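Local coordinates for protein alkylhalidase CmlS (Streptomyces venezuelae, PDB 3I3L) that is a flavin-dependent halogenase of chloramphenicol biosynthesis, carrying its FAD through a covalent flavin-aspartate bond, at residues 69-72 and 73-76; 123-127 and 128-132; 216-219 and 220-224; 328-331 and 332-335. One frame throughout, in Å; residues are numbered along the deposited sequence.

Overall arrangement
Each of the four contacts is a local one, closed within eight to ten consecutive residues; they follow one another along the chain and none nests in or crosses another. Contact 1 is about two turns of helix 68-76. Contact 2 runs from the end of strand 122-124 into helix 127-140, and its Phe130 packs on Leu74 of contact 1. Contact 3 closes the loop between strands 203-213 and 226-231; its centre is about 21 Å from that of contact 2, yet Gly224 lies beside Gln124 of contact 2. Contact 4 opens helix 327-347, packs against helix 68-76 through Thr70, and shares the FAD with contact 2, whose Arg127 touches Val328.

Contact 1. Residues 69-72 and 73-76; sequences GTMS and ILNR
Leu74 N bonds to Thr70 O at 3.0 Å with a nearly straight N-H (171°), and Asn75 to Met71 and Arg76 to Ser72 repeat the i to i+4 pattern, which makes 69-76 continuous alpha helix. Ile73 N is held more loosely, by weak bonds to the carbonyls of both Gly69 and Thr70. The polar side-chain contact joins Ser72 and Arg76, one turn apart. Ser72 OG stands opposite its own backbone N (chi1 172°), and Arg76, bent at chi3, folds back so that its guanidinium meets that oxygen side-on. NH1 and NE of Arg76 both donate to Ser72 OG, at 3.1 and 3.3 Å, with OG within 8° of the guanidinium plane; OG also has a weak bond to Trp117 O. These residues belong to helix 68-76 of the FAD-binding domain, packed against helices 127-140 and 327-347. NH2 of Arg76 goes to Pro493 O, and the guanidinium makes a cation-pi contact with Trp117. A leucine in place of Arg76 would probably deprive Ser72 OG of two N-H donors and Pro493 O of the one Arg76 gives it. Apolar groups occupy another side of the helix: Leu74 CD1 is 4.2 Å from Met71 CE and equally far from Thr70 CG2, the Thr70 and Leu74 side chains running alongside each other. Leu74 continues onto Phe130 and Leu134, while Met71 reaches Ala122 and Val123.

Contact 2. Residues 123-127 and 128-132; sequences VQVKR and EEFDK. With FAD (flavin-adenine dinucleotide), chain B.
Arg127 and Asp131, one helical turn apart, are joined by a two-pronged salt bridge. From Arg127 CB, which points away from the following turn, the chain bends at chi2 and chi3 and brings CD to 3.7 Å from Asp131 OD1. NE of Arg127 then bonds to that OD1 at 2.7 Å, with OD1 close to the guanidinium plane. CZ carries the two terminal nitrogens. NH2 of Arg127 meets Asp131 OD2 at 2.8 Å on its syn lone pair, and also the FAD phosphate oxygen O2A at 2.9 Å. NH1 of Arg127 points to the ribityl hydroxyl O4' of FAD at 3.1 Å and takes Gly63 O as a further partner. The guanidinium and carboxylate planes stand 48° apart.

Val125 CG2 packs on Phe130 CB at 3.6 Å where strand 122-124 leads into helix 127-140. Lys126 is the N-cap residue, and its carbonyl accepts from both Glu129 N and Phe130 N. Asp131 OD2 has a second salt bridge, to Arg59, another FAD-binding residue. Asp131 thus acts from the second shell: it helps fix the rotation of the Arg127 guanidinium, whose positive charge probably helps offset the negative pyrophosphate.

Contact 3. Residues 216-219 and 220-224; sequences DPFE and GDLKG
Asp216 and Gly224 are joined by a short bond: Gly224 N donates to Asp216 OD2 at 2.6 Å, with an N-H angle of 159° and the donor almost in line with the C-O bond. The carboxylate's other oxygen, OD1 of Asp216, accepts from Phe218 N at 2.8 Å from above the carboxylate plane. With CG of Asp216 turned opposite the backbone N (chi1 -174°), OD2 ties the two ends of the bend, while OD1 holds its start. The aliphatic part of Lys223 lies across the same carboxylate, its CG 3.1 Å from Asp216 OD2 and 3.3 Å from Phe218 O.

The OD1 bond makes an Asx turn at Asp216, and a type I beta turn from Gly220 to Lys223 follows, so two tight turns reverse the loop between strands 203-213 and 226-231. Leu222, within the beta turn, sits alongside Phe218, which closes the Asx turn: CD1 of Leu222 lies 4.1 Å from the centroid of the Phe218 ring, 10° off its normal, as a CH-pi contact. Further out, Asp448 accepts from the backbone N of both Glu219 and Gly220, while Asp221 OD2 binds Glu452 N. Phe218 also touches Leu446, Leu222 touches Phe450, and Tyr246 of strand 245-253 lies against Asp216.

Contact 4. Residues 328-331 and 332-335; sequences VHLA and SQSA. With FAD (flavin-adenine dinucleotide), chain B.
Val328 O is gripped twice by Ser332, which donates from its backbone N at 2.9 Å and from OG at 3.0 Å to that one carbonyl oxygen. The two donors arrive on opposite faces of the carbonyl plane. Ser332 OG reaches back because it lies opposite its own carbonyl carbon (chi1 -66°), beside the backbone N. Leu330 O also accepts twice: Ser334 N and Ser334 OG each lie 3.0 Å from Leu330 O, although here OG occupies the site between N and the carbonyl carbon (chi1 68°). Ser334 OG accepts in turn from Gly314 N.

With an alanine in place of Ser332, Val328 O is likely to lose its hydroxyl donor and the packing against Thr70 and Ile73 of helix 68-76 to thin. The His329 ring and the Gln333 amide, one turn apart, are nearly perpendicular (82°), with His329 NE2 3.0 Å from Gln333 OE1. At the N-terminal end of the segment, Val328 N donates to flavin O2 of FAD at 2.8 Å, while Val328 CG2 rests 3.3 Å from that oxygen. Here the N-terminal end of helix 327-347 meets the flavin pyrimidine carbonyl through a backbone N-H, a placement known from related FAD-dependent monooxygenases.

Contact 1. Residues 69-72 and 73-76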
loop_
_atom_site.group_PDB
_atom_site.type_symbol
_atom_site.label_atom_id
_atom_site.label_comp_id
_atom_site.label_asym_id
_atom_site.label_seq_id
_atom_site.Cartn_x
_atom_site.Cartn_y
_atom_site.Cartn_z
ATOM N N GLY A 69 -6.638 -5.347 -3.853
ATOM C CA GLY A 69 -6.919 -5.437 -2.409
ATOM C C GLY A 69 -8.072 -4.534 -1.993
ATOM O O GLY A 69 -8.836 -4.858 -1.083
ATOM N N THR A 70 -8.194 -3.393 -2.653
ATOM C CA THR A 70 -9.270 -2.454 -2.364
ATOM C C THR A 70 -10.609 -2.914 -2.957
ATOM O O THR A 70 -11.655 -2.698 -2.321
ATOM C CB THR A 70 -8.944 -1.049 -2.934
ATOM O OG1 THR A 70 -7.834 -0.493 -2.216
ATOM C CG2 THR A 70 -10.154 -0.102 -2.872
ATOM N N MET A 71 -10.581 -3.544 -4.148
ATOM C CA MET A 71 -11.809 -4.111 -4.738
ATOM C C MET A 71 -12.322 -5.230 -3.842
ATOM O O MET A 71 -13.508 -5.358 -3.648
ATOM C CB MET A 71 -11.590 -4.666 -6.157
ATOM C CG MET A 71 -10.682 -3.795 -7.055
ATOM S SD MET A 71 -11.552 -2.366 -7.686
ATOM C CE MET A 71 -11.254 -1.187 -6.467
ATOM N N SER A 72 -11.413 -6.032 -3.311
ATOM C CA SER A 72 -11.784 -7.086 -2.395
ATOM C C SER A 72 -12.558 -6.492 -1.204
ATOM O O SER A 72 -13.552 -7.056 -0.761
ATOM C CB SER A 72 -10.542 -7.816 -1.926
ATOM O OG SER A 72 -10.878 -8.697 -0.908
ATOM N N ILE A 73 -12.099 -5.352 -0.693
ATOM C CA ILE A 73 -12.701 -4.767 0.480
ATOM C C ILE A 73 -14.078 -4.247 0.135
ATOM O O ILE A 73 -15.050 -4.506 0.845
ATOM C CB ILE A 73 -11.851 -3.614 1.075
ATOM C CG1 ILE A 73 -10.627 -4.172 1.836
ATOM C CG2 ILE A 73 -12.725 -2.747 2.067
ATOM C CD1 ILE A 73 -9.621 -3.103 2.248
ATOM N N LEU A 74 -14.164 -3.512 -0.960
ATOM C CA LEU A 74 -15.421 -2.985 -1.414
ATOM C C LEU A 74 -16.432 -4.132 -1.721
ATOM O O LEU A 74 -17.612 -4.002 -1.501
ATOM C CB LEU A 74 -15.190 -2.128 -2.663
ATOM C CG LEU A 74 -14.409 -0.818 -2.429
ATOM C CD1 LEU A 74 -14.237 -0.048 -3.729
ATOM C CD2 LEU A 74 -15.115 0.017 -1.413
ATOM N N ASN A 75 -15.949 -5.246 -2.222
ATOM C CA ASN A 75 -16.828 -6.373 -2.542
ATOM C C ASN A 75 -17.415 -6.916 -1.232
ATOM O O ASN A 75 -18.619 -7.069 -1.149
ATOM C CB ASN A 75 -16.053 -7.446 -3.282
ATOM C CG ASN A 75 -16.856 -8.757 -3.416
ATOM O OD1 ASN A 75 -17.617 -8.915 -4.361
ATOM N ND2 ASN A 75 -16.659 -9.690 -2.500
ATOM N N ARG A 76 -16.562 -7.135 -0.203
ATOM C CA ARG A 76 -16.994 -7.620 1.098
ATOM C C ARG A 76 -17.886 -6.642 1.875
ATOM O O ARG A 76 -18.550 -7.029 2.830
ATOM C CB ARG A 76 -15.774 -8.043 1.941
ATOM C CG ARG A 76 -15.201 -9.371 1.422
ATOM C CD ARG A 76 -13.940 -9.855 2.169
ATOM N NE ARG A 76 -12.754 -9.120 1.723
ATOM C CZ ARG A 76 -11.913 -8.454 2.532
ATOM N NH1 ARG A 76 -10.843 -7.823 2.022
ATOM N NH2 ARG A 76 -12.125 -8.449 3.845
#

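Contact 2. Residues 123-127 and 128-132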
loop_
_atom_site.group_PDB
_atom_site.type_symbol
_atom_site.label_atom_id
_atom_site.label_comp_id
_atom_site.label_asym_id
_atom_site.label_seq_id
_atom_site.Cartn_x
_atom_site.Cartn_y
_atom_site.Cartn_z
ATOM N N VAL A 123 -9.009 -1.387 -11.153
ATOM C CA VAL A 123 -9.587 -0.493 -12.150
ATOM C C VAL A 123 -8.938 0.853 -12.034
ATOM O O VAL A 123 -8.197 1.127 -11.065
ATOM C CB VAL A 123 -11.087 -0.300 -11.865
ATOM C CG1 VAL A 123 -11.861 -1.603 -12.121
ATOM C CG2 VAL A 123 -11.279 0.178 -10.376
ATOM N N GLN A 124 -9.220 1.694 -13.009
ATOM C CA GLN A 124 -8.788 3.072 -12.995
ATOM C C GLN A 124 -10.080 3.908 -12.872
ATOM O O GLN A 124 -11.097 3.514 -13.429
ATOM C CB GLN A 124 -8.077 3.413 -14.309
ATOM C CG GLN A 124 -7.198 2.275 -14.900
ATOM C CD GLN A 124 -5.850 2.212 -14.212
ATOM O OE1 GLN A 124 -4.884 1.678 -14.757
ATOM N NE2 GLN A 124 -5.755 2.805 -13.035
ATOM N N VAL A 125 -10.053 5.018 -12.112
ATOM C CA VAL A 125 -11.263 5.788 -11.903
ATOM C C VAL A 125 -11.046 7.278 -12.012
ATOM O O VAL A 125 -9.937 7.788 -11.863
ATOM C CB VAL A 125 -11.957 5.492 -10.526
ATOM C CG1 VAL A 125 -12.116 3.942 -10.309
ATOM C CG2 VAL A 125 -11.116 6.088 -9.380
ATOM N N LYS A 126 -12.144 7.977 -12.242
ATOM C CA LYS A 126 -12.224 9.382 -12.040
ATOM C C LYS A 126 -12.649 9.555 -10.588
ATOM O O LYS A 126 -13.754 9.126 -10.194
ATOM C CB LYS A 126 -13.237 9.952 -13.035
ATOM C CG LYS A 126 -13.360 11.436 -13.031
ATOM C CD LYS A 126 -14.052 11.933 -14.345
ATOM C CE LYS A 126 -12.999 12.512 -15.315
ATOM N NZ LYS A 126 -13.622 13.026 -16.590
ATOM N N ARG A 127 -11.749 10.102 -9.769
ATOM C CA ARG A 127 -11.915 10.107 -8.309
ATOM C C ARG A 127 -13.156 10.884 -7.830
ATOM O O ARG A 127 -13.783 10.499 -6.820
ATOM C CB ARG A 127 -10.672 10.655 -7.596
ATOM C CG ARG A 127 -9.523 9.652 -7.454
ATOM C CD ARG A 127 -9.865 8.462 -6.484
ATOM N NE ARG A 127 -10.199 8.998 -5.166
ATOM C CZ ARG A 127 -9.283 9.403 -4.272
ATOM N NH1 ARG A 127 -7.963 9.321 -4.568
ATOM N NH2 ARG A 127 -9.682 9.932 -3.107
ATOM N N GLU A 128 -13.505 11.962 -8.532
ATOM C CA GLU A 128 -14.710 12.724 -8.207
ATOM C C GLU A 128 -15.955 11.811 -8.273
ATOM O O GLU A 128 -16.885 11.964 -7.489
ATOM C CB GLU A 128 -14.847 13.942 -9.131
ATOM C CG GLU A 128 -15.010 13.597 -10.596
ATOM C CD GLU A 128 -14.528 14.731 -11.524
ATOM O OE1 GLU A 128 -15.374 15.540 -11.969
ATOM O OE2 GLU A 128 -13.321 14.822 -11.832
ATOM N N GLU A 129 -15.928 10.819 -9.163
ATOM C CA GLU A 129 -17.080 9.934 -9.336
ATOM C C GLU A 129 -17.028 8.761 -8.395
ATOM O O GLU A 129 -18.000 8.454 -7.720
ATOM C CB GLU A 129 -17.209 9.472 -10.807
ATOM C CG GLU A 129 -17.556 10.607 -11.758
ATOM C CD GLU A 129 -17.541 10.190 -13.250
ATOM O OE1 GLU A 129 -17.079 9.075 -13.632
ATOM O OE2 GLU A 129 -17.971 11.022 -14.062
ATOM N N PHE A 130 -15.861 8.144 -8.295
ATOM C CA PHE A 130 -15.638 7.051 -7.372
ATOM C C PHE A 130 -15.856 7.454 -5.907
ATOM O O PHE A 130 -16.514 6.765 -5.148
ATOM C CB PHE A 130 -14.209 6.517 -7.558
ATOM C CG PHE A 130 -13.842 5.418 -6.604
ATOM C CD1 PHE A 130 -14.338 4.157 -6.781
ATOM C CD2 PHE A 130 -12.990 5.670 -5.535
ATOM C CE1 PHE A 130 -13.997 3.095 -5.882
ATOM C CE2 PHE A 130 -12.599 4.668 -4.652
ATOM C CZ PHE A 130 -13.104 3.342 -4.810
ATOM N N ASP A 131 -15.271 8.554 -5.495
ATOM C CA ASP A 131 -15.439 9.003 -4.097
ATOM C C ASP A 131 -16.943 9.294 -3.787
ATOM O O ASP A 131 -17.422 9.010 -2.700
ATOM C CB ASP A 131 -14.611 10.248 -3.827
ATOM C CG ASP A 131 -13.088 9.964 -3.791
ATOM O OD1 ASP A 131 -12.649 8.851 -4.114
ATOM O OD2 ASP A 131 -12.322 10.868 -3.407
ATOM N N LYS A 132 -17.667 9.838 -4.759
ATOM C CA LYS A 132 -19.064 10.172 -4.547
ATOM C C LYS A 132 -19.951 8.931 -4.487
ATOM O O LYS A 132 -20.973 8.929 -3.825
ATOM C CB LYS A 132 -19.567 11.136 -5.619
ATOM C CG LYS A 132 -21.069 11.385 -5.544
ATOM C CD LYS A 132 -21.502 12.537 -6.467
ATOM C CE LYS A 132 -23.016 12.441 -6.773
ATOM N NZ LYS A 132 -23.813 12.879 -5.612
HETATM P PA FAD B . -8.479 12.183 0.487
HETATM O O1A FAD B . -7.654 13.446 0.403
HETATM O O2A FAD B . -8.726 11.462 -0.793
HETATM O O5B FAD B . -9.908 12.565 1.180
HETATM C C5B FAD B . -9.949 13.396 2.322
HETATM C C4B FAD B . -11.238 14.248 2.364
HETATM O O4B FAD B . -11.235 14.980 3.612
HETATM C C3B FAD B . -11.304 15.275 1.259
HETATM O O3B FAD B . -12.440 15.055 0.479
HETATM C C2B FAD B . -11.403 16.627 1.982
HETATM O O2B FAD B . -12.371 17.442 1.400
HETATM C C1B FAD B . -11.804 16.250 3.399
HETATM N N9A FAD B . -11.368 17.112 4.482
HETATM C C8A FAD B . -10.123 17.631 4.681
HETATM N N7A FAD B . -10.133 18.349 5.826
HETATM C C5A FAD B . -11.391 18.369 6.323
HETATM C C6A FAD B . -11.939 18.964 7.444
HETATM N N6A FAD B . -11.195 19.677 8.270
HETATM N N1A FAD B . -13.265 18.744 7.703
HETATM C C2A FAD B . -14.053 17.994 6.866
HETATM N N3A FAD B . -13.494 17.406 5.774
HETATM C C4A FAD B . -12.182 17.585 5.502
HETATM N N1 FAD B . -3.370 6.737 -4.861
HETATM C C2 FAD B . -3.704 5.576 -5.538
HETATM O O2 FAD B . -4.254 4.687 -4.902
HETATM N N3 FAD B . -3.411 5.414 -6.866
HETATM C C4 FAD B . -2.777 6.405 -7.568
HETATM O O4 FAD B . -2.538 6.235 -8.807
HETATM C C4X FAD B . -2.406 7.567 -6.889
HETATM N N5 FAD B . -1.787 8.584 -7.564
HETATM C C5X FAD B . -1.522 9.765 -6.910
HETATM C C6 FAD B . -0.877 10.809 -7.590
HETATM C C7 FAD B . -0.543 11.957 -6.911
HETATM C C7M FAD B . 0.133 13.107 -7.617
HETATM C C8 FAD B . -0.908 12.069 -5.573
HETATM C C8M FAD B . -0.661 13.322 -4.831
HETATM C C9 FAD B . -1.512 11.022 -4.869
HETATM C C9A FAD B . -1.816 9.870 -5.578
HETATM N N10 FAD B . -2.462 8.880 -4.895
HETATM C C10 FAD B . -2.714 7.717 -5.520
HETATM C "C1'" FAD B . -2.603 9.077 -3.424
HETATM C "C2'" FAD B . -4.057 8.985 -3.027
HETATM O "O2'" FAD B . -4.770 9.824 -3.843
HETATM C "C3'" FAD B . -4.351 9.258 -1.576
HETATM O "O3'" FAD B . -3.651 8.331 -0.776
HETATM C "C4'" FAD B . -5.878 9.085 -1.278
HETATM O "O4'" FAD B . -6.644 10.083 -1.893
HETATM C "C5'" FAD B . -6.120 9.207 0.220
HETATM O "O5'" FAD B . -7.468 8.981 0.517
HETATM P P FAD B . -8.002 9.681 1.828
HETATM O O1P FAD B . -7.020 9.453 2.955
HETATM O O2P FAD B . -9.464 9.304 2.045
HETATM O O3P FAD B . -7.820 11.270 1.583
#

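Contact 3. Residues 216-219 and 220-224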
loop_
_atom_site.group_PDB
_atom_site.type_symbol
_atom_site.label_atom_id
_atom_site.label_comp_id
_atom_site.label_asym_id
_atom_site.label_seq_id
_atom_site.Cartn_x
_atom_site.Cartn_y
_atom_site.Cartn_z
ATOM N N ASP A 216 -5.890 3.869 -25.704
ATOM C CA ASP A 216 -4.875 2.903 -25.332
ATOM C C ASP A 216 -4.308 2.315 -26.625
ATOM O O ASP A 216 -5.054 1.764 -27.419
ATOM C CB ASP A 216 -5.476 1.825 -24.435
ATOM C CG ASP A 216 -4.429 0.844 -23.882
ATOM O OD1 ASP A 216 -3.332 0.694 -24.446
ATOM O OD2 ASP A 216 -4.731 0.190 -22.867
ATOM N N PRO A 217 -2.999 2.442 -26.847
ATOM C CA PRO A 217 -2.351 1.953 -28.073
ATOM C C PRO A 217 -2.072 0.454 -28.061
ATOM O O PRO A 217 -1.445 -0.076 -28.998
ATOM C CB PRO A 217 -0.998 2.670 -28.054
ATOM C CG PRO A 217 -0.703 2.834 -26.593
ATOM C CD PRO A 217 -2.044 3.142 -25.968
ATOM N N PHE A 218 -2.487 -0.218 -26.992
ATOM C CA PHE A 218 -2.258 -1.644 -26.900
ATOM C C PHE A 218 -3.550 -2.482 -26.802
ATOM O O PHE A 218 -4.500 -2.151 -26.091
ATOM C CB PHE A 218 -1.202 -1.960 -25.795
ATOM C CG PHE A 218 0.188 -1.377 -26.090
ATOM C CD1 PHE A 218 0.939 -1.831 -27.173
ATOM C CD2 PHE A 218 0.713 -0.344 -25.319
ATOM C CE1 PHE A 218 2.174 -1.297 -27.451
ATOM C CE2 PHE A 218 1.955 0.187 -25.608
ATOM C CZ PHE A 218 2.689 -0.290 -26.652
ATOM N N GLU A 219 -3.556 -3.583 -27.533
ATOM C CA GLU A 219 -4.694 -4.491 -27.559
ATOM C C GLU A 219 -4.487 -5.726 -26.690
ATOM O O GLU A 219 -5.453 -6.350 -26.295
ATOM C CB GLU A 219 -4.954 -4.954 -29.001
ATOM C CG GLU A 219 -4.630 -3.902 -30.076
ATOM C CD GLU A 219 -5.438 -4.092 -31.356
ATOM O OE1 GLU A 219 -5.827 -5.274 -31.659
ATOM O OE2 GLU A 219 -5.677 -3.046 -32.043
ATOM N N GLY A 220 -3.236 -6.111 -26.453
ATOM C CA GLY A 220 -2.958 -7.382 -25.842
ATOM C C GLY A 220 -3.070 -7.289 -24.352
ATOM O O GLY A 220 -3.865 -6.490 -23.832
ATOM N N ASP A 221 -2.246 -8.073 -23.658
ATOM C CA ASP A 221 -2.230 -8.043 -22.205
ATOM C C ASP A 221 -1.903 -6.633 -21.623
ATOM O O ASP A 221 -2.233 -6.333 -20.468
ATOM C CB ASP A 221 -1.250 -9.115 -21.690
ATOM C CG ASP A 221 -1.803 -10.576 -21.859
ATOM O OD1 ASP A 221 -3.022 -10.762 -22.004
ATOM O OD2 ASP A 221 -0.996 -11.540 -21.839
ATOM N N LEU A 222 -1.251 -5.782 -22.421
ATOM C CA LEU A 222 -0.864 -4.410 -21.990
ATOM C C LEU A 222 -2.035 -3.415 -21.777
ATOM O O LEU A 222 -1.872 -2.353 -21.139
ATOM C CB LEU A 222 0.202 -3.819 -22.946
ATOM C CG LEU A 222 1.631 -4.378 -22.764
ATOM C CD1 LEU A 222 2.533 -3.919 -23.859
ATOM C CD2 LEU A 222 2.214 -3.944 -21.438
ATOM N N LYS A 223 -3.223 -3.757 -22.273
ATOM C CA LYS A 223 -4.320 -2.810 -22.307
ATOM C C LYS A 223 -4.808 -2.451 -20.874
ATOM O O LYS A 223 -5.080 -3.346 -20.034
ATOM C CB LYS A 223 -5.484 -3.369 -23.108
ATOM C CG LYS A 223 -6.529 -2.295 -23.493
ATOM C CD LYS A 223 -7.255 -1.678 -22.280
ATOM C CE LYS A 223 -8.281 -0.563 -22.643
ATOM N NZ LYS A 223 -9.141 -1.018 -23.832
ATOM N N GLY A 224 -4.927 -1.152 -20.607
ATOM C CA GLY A 224 -5.287 -0.718 -19.294
ATOM C C GLY A 224 -4.180 -0.666 -18.246
ATOM O O GLY A 224 -4.459 -0.360 -17.064
#

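Contact 4. Residues 328-331 and 332-335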
loop_
_atom_site.group_PDB
_atom_site.type_symbol
_atom_site.label_atom_id
_atom_site.label_comp_id
_atom_site.label_asym_id
_atom_site.label_seq_id
_atom_site.Cartn_x
_atom_site.Cartn_y
_atom_site.Cartn_z
ATOM N N VAL A 328 -4.827 4.800 -2.116
ATOM C CA VAL A 328 -6.220 4.454 -1.849
ATOM C C VAL A 328 -6.328 3.112 -1.147
ATOM O O VAL A 328 -7.164 2.909 -0.277
ATOM C CB VAL A 328 -7.086 4.483 -3.131
ATOM C CG1 VAL A 328 -8.565 3.982 -2.813
ATOM C CG2 VAL A 328 -7.102 5.889 -3.696
ATOM N N HIS A 329 -5.457 2.195 -1.510
ATOM C CA HIS A 329 -5.403 0.930 -0.804
ATOM C C HIS A 329 -5.093 1.086 0.691
ATOM O O HIS A 329 -5.746 0.485 1.564
ATOM C CB HIS A 329 -4.379 -0.042 -1.424
ATOM C CG HIS A 329 -4.269 -1.307 -0.642
ATOM N ND1 HIS A 329 -5.315 -2.210 -0.557
ATOM C CD2 HIS A 329 -3.270 -1.800 0.139
ATOM C CE1 HIS A 329 -4.960 -3.201 0.242
ATOM N NE2 HIS A 329 -3.722 -2.984 0.661
ATOM N N LEU A 330 -4.084 1.861 1.015
ATOM C CA LEU A 330 -3.757 2.068 2.459
ATOM C C LEU A 330 -4.840 2.883 3.147
ATOM O O LEU A 330 -5.141 2.637 4.309
ATOM C CB LEU A 330 -2.424 2.737 2.601
ATOM C CG LEU A 330 -1.220 1.851 2.255
ATOM C CD1 LEU A 330 0.053 2.662 2.361
ATOM C CD2 LEU A 330 -1.156 0.666 3.235
ATOM N N ALA A 331 -5.482 3.815 2.439
ATOM C CA ALA A 331 -6.633 4.511 3.048
ATOM C C ALA A 331 -7.751 3.480 3.401
ATOM O O ALA A 331 -8.349 3.554 4.456
ATOM C CB ALA A 331 -7.214 5.575 2.090
ATOM N N SER A 332 -8.003 2.530 2.501
ATOM C CA SER A 332 -9.109 1.549 2.662
ATOM C C SER A 332 -8.782 0.576 3.737
ATOM O O SER A 332 -9.622 0.271 4.598
ATOM C CB SER A 332 -9.319 0.794 1.349
ATOM O OG SER A 332 -9.799 1.729 0.379
ATOM N N GLN A 333 -7.576 0.066 3.711
ATOM C CA GLN A 333 -7.148 -0.939 4.672
ATOM C C GLN A 333 -7.092 -0.392 6.056
ATOM O O GLN A 333 -7.511 -1.063 7.001
ATOM C CB GLN A 333 -5.801 -1.502 4.243
ATOM C CG GLN A 333 -4.931 -2.170 5.311
ATOM C CD GLN A 333 -3.483 -2.485 4.784
ATOM O OE1 GLN A 333 -3.343 -2.972 3.625
ATOM N NE2 GLN A 333 -2.406 -2.224 5.638
ATOM N N SER A 334 -6.574 0.824 6.220
ATOM C CA SER A 334 -6.449 1.385 7.560
ATOM C C SER A 334 -7.846 1.740 8.049
ATOM O O SER A 334 -8.113 1.680 9.233
ATOM C CB SER A 334 -5.502 2.618 7.601
ATOM O OG SER A 334 -6.008 3.778 6.906
ATOM N N ALA A 335 -8.726 2.142 7.127
ATOM C CA ALA A 335 -10.099 2.525 7.494
ATOM C C ALA A 335 -10.817 1.316 8.053
ATOM O O ALA A 335 -11.432 1.395 9.122
ATOM C CB ALA A 335 -10.875 3.096 6.236
HETATM P PA FAD B . -8.479 12.183 0.487
HETATM O O1A FAD B . -7.654 13.446 0.403
HETATM O O2A FAD B . -8.726 11.462 -0.793
HETATM O O5B FAD B . -9.908 12.565 1.180
HETATM C C5B FAD B . -9.949 13.396 2.322
HETATM C C4B FAD B . -11.238 14.248 2.364
HETATM O O4B FAD B . -11.235 14.980 3.612
HETATM C C3B FAD B . -11.304 15.275 1.259
HETATM O O3B FAD B . -12.440 15.055 0.479
HETATM C C2B FAD B . -11.403 16.627 1.982
HETATM O O2B FAD B . -12.371 17.442 1.400
HETATM C C1B FAD B . -11.804 16.250 3.399
HETATM N N9A FAD B . -11.368 17.112 4.482
HETATM C C8A FAD B . -10.123 17.631 4.681
HETATM N N7A FAD B . -10.133 18.349 5.826
HETATM C C5A FAD B . -11.391 18.369 6.323
HETATM C C6A FAD B . -11.939 18.964 7.444
HETATM N N6A FAD B . -11.195 19.677 8.270
HETATM N N1A FAD B . -13.265 18.744 7.703
HETATM C C2A FAD B . -14.053 17.994 6.866
HETATM N N3A FAD B . -13.494 17.406 5.774
HETATM C C4A FAD B . -12.182 17.585 5.502
HETATM N N1 FAD B . -3.370 6.737 -4.861
HETATM C C2 FAD B . -3.704 5.576 -5.538
HETATM O O2 FAD B . -4.254 4.687 -4.902
HETATM N N3 FAD B . -3.411 5.414 -6.866
HETATM C C4 FAD B . -2.777 6.405 -7.568
HETATM O O4 FAD B . -2.538 6.235 -8.807
HETATM C C4X FAD B . -2.406 7.567 -6.889
HETATM N N5 FAD B . -1.787 8.584 -7.564
HETATM C C5X FAD B . -1.522 9.765 -6.910
HETATM C C6 FAD B . -0.877 10.809 -7.590
HETATM C C7 FAD B . -0.543 11.957 -6.911
HETATM C C7M FAD B . 0.133 13.107 -7.617
HETATM C C8 FAD B . -0.908 12.069 -5.573
HETATM C C8M FAD B . -0.661 13.322 -4.831
HETATM C C9 FAD B . -1.512 11.022 -4.869
HETATM C C9A FAD B . -1.816 9.870 -5.578
HETATM N N10 FAD B . -2.462 8.880 -4.895
HETATM C C10 FAD B . -2.714 7.717 -5.520
HETATM C "C1'" FAD B . -2.603 9.077 -3.424
HETATM C "C2'" FAD B . -4.057 8.985 -3.027
HETATM O "O2'" FAD B . -4.770 9.824 -3.843
HETATM C "C3'" FAD B . -4.351 9.258 -1.576
HETATM O "O3'" FAD B . -3.651 8.331 -0.776
HETATM C "C4'" FAD B . -5.878 9.085 -1.278
HETATM O "O4'" FAD B . -6.644 10.083 -1.893
HETATM C "C5'" FAD B . -6.120 9.207 0.220
HETATM O "O5'" FAD B . -7.468 8.981 0.517
HETATM P P FAD B . -8.002 9.681 1.828
HETATM O O1P FAD B . -7.020 9.453 2.955
HETATM O O2P FAD B . -9.464 9.304 2.045
HETATM O O3P FAD B . -7.820 11.270 1.583
#